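Actin-related protein 8 (Homo sapiens, PDB 4FO0) binds ATP with low basal ATPase activity and serves as a proposed core subunit of the INO80 chromatin-remodelling complex. Local coordinates at residues A[582-585]-A[586-590]. Sequence-based numbering, arbitrary orientation.
Sequences VRML and RERAA
Four successive i to i+4 backbone hydrogen bonds close the turns from Val-582 to Ala-589, running from Arg-586 N to Val-582 O (3.3 Å), Glu-587 N to Arg-583 O, Arg-588 N to Met-584 O and Ala-589 N to Leu-585 O (3.1 Å). Arg-583 and Glu-587, one turn apart, form a salt bridge, with Arg-583 NE 3.1 Å from Glu-587 OE2. Glu-587 OE2 lies over a face of the Arg-583 guanidinium, well out of its plane, so no N-H points at it and the pairing is one of charge only; the guanidinium and carboxylate planes stand 66° apart. With CG anti to the backbone N (chi1 -164°), the extended Arg-583 chain is carried across the end of Glu-587, where CD as well as NE meets OE2. Met-584 and Arg-588 lie side by side, pointing the same way, and Met-584 CE rests over a face of the Arg-588 guanidinium, 3.8 Å from Arg-588 NH2. Arg-588 NH1 is anchored by the carbonyl of Trp-571 and a salt bridge to Glu-576, which fixes the group beside the methionine. Arg-586 folds back along the helix through a bend at chi3 (-64°), bringing its NH2 to 3.5 Å from Val-582 CG1. Met-584 and Leu-585 both pack on Ile-572, and Leu-585 also meets Trp-577 and Trp-593. The arrangement is that of a short C-terminal alpha-helix, with i to i+4 side-chain pairing, packed against strand 572-573 and helix 574-580 of the actin fold.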
# COMPACT_ATOMS: atom_id res chain seq x y z
N VAL A 582 -7.05 -18.63 -21.14
CA VAL A 582 -6.76 -17.21 -21.33
C VAL A 582 -7.67 -16.54 -22.34
O VAL A 582 -7.86 -15.32 -22.32
CB VAL A 582 -5.32 -17.03 -21.82
CG1 VAL A 582 -4.91 -15.57 -21.73
CG2 VAL A 582 -4.40 -17.94 -21.03
N ARG A 583 -8.20 -17.34 -23.25
CA ARG A 583 -9.11 -16.83 -24.26
C ARG A 583 -10.29 -16.11 -23.60
O ARG A 583 -10.85 -15.16 -24.15
CB ARG A 583 -9.60 -17.99 -25.12
CG ARG A 583 -10.25 -17.58 -26.43
CD ARG A 583 -11.29 -18.61 -26.82
NE ARG A 583 -11.60 -18.58 -28.24
CZ ARG A 583 -12.67 -19.16 -28.77
NH1 ARG A 583 -13.53 -19.80 -27.99
NH2 ARG A 583 -12.89 -19.10 -30.08
N MET A 584 -10.65 -16.55 -22.40
CA MET A 584 -11.81 -15.99 -21.71
C MET A 584 -11.57 -14.55 -21.32
O MET A 584 -12.43 -13.69 -21.50
CB MET A 584 -12.13 -16.81 -20.47
CG MET A 584 -12.30 -18.29 -20.75
SD MET A 584 -13.80 -18.62 -21.69
CE MET A 584 -14.31 -16.97 -22.18
N LEU A 585 -10.38 -14.28 -20.81
CA LEU A 585 -9.99 -12.93 -20.43
C LEU A 585 -9.98 -12.00 -21.63
O LEU A 585 -10.50 -10.89 -21.57
CB LEU A 585 -8.63 -12.95 -19.73
CG LEU A 585 -8.70 -13.76 -18.43
CD1 LEU A 585 -7.34 -14.21 -17.96
CD2 LEU A 585 -9.41 -12.97 -17.33
N ARG A 586 -9.40 -12.46 -22.73
CA ARG A 586 -9.40 -11.66 -23.95
C ARG A 586 -10.83 -11.35 -24.39
O ARG A 586 -11.14 -10.21 -24.76
CB ARG A 586 -8.61 -12.33 -25.07
CG ARG A 586 -7.12 -12.04 -24.98
CD ARG A 586 -6.37 -12.48 -26.21
NE ARG A 586 -6.42 -13.93 -26.39
CZ ARG A 586 -5.57 -14.79 -25.83
NH1 ARG A 586 -5.70 -16.09 -26.06
NH2 ARG A 586 -4.59 -14.34 -25.04
N GLU A 587 -11.70 -12.35 -24.35
CA GLU A 587 -13.08 -12.15 -24.76
C GLU A 587 -13.85 -11.30 -23.76
O GLU A 587 -14.51 -10.34 -24.14
CB GLU A 587 -13.80 -13.49 -24.93
CG GLU A 587 -13.36 -14.31 -26.14
CD GLU A 587 -14.00 -15.69 -26.15
OE1 GLU A 587 -15.04 -15.88 -25.48
OE2 GLU A 587 -13.46 -16.60 -26.83
N ARG A 588 -13.75 -11.65 -22.49
CA ARG A 588 -14.77 -11.27 -21.53
C ARG A 588 -14.34 -10.34 -20.40
O ARG A 588 -15.08 -10.13 -19.44
CB ARG A 588 -15.39 -12.54 -20.94
CG ARG A 588 -16.73 -12.33 -20.32
CD ARG A 588 -17.24 -13.62 -19.76
NE ARG A 588 -17.47 -14.61 -20.80
CZ ARG A 588 -17.84 -15.86 -20.54
NH1 ARG A 588 -18.01 -16.25 -19.28
NH2 ARG A 588 -18.02 -16.72 -21.52
N ALA A 589 -13.14 -9.78 -20.49
CA ALA A 589 -12.69 -8.87 -19.46
C ALA A 589 -13.31 -7.48 -19.62
O ALA A 589 -13.36 -6.93 -20.72
CB ALA A 589 -11.17 -8.79 -19.44
N ALA A 590 -13.78 -6.92 -18.50
CA ALA A 590 -14.37 -5.59 -18.45
C ALA A 590 -13.44 -4.53 -19.03
O ALA A 590 -13.89 -3.57 -19.67
CB ALA A 590 -14.72 -5.22 -17.02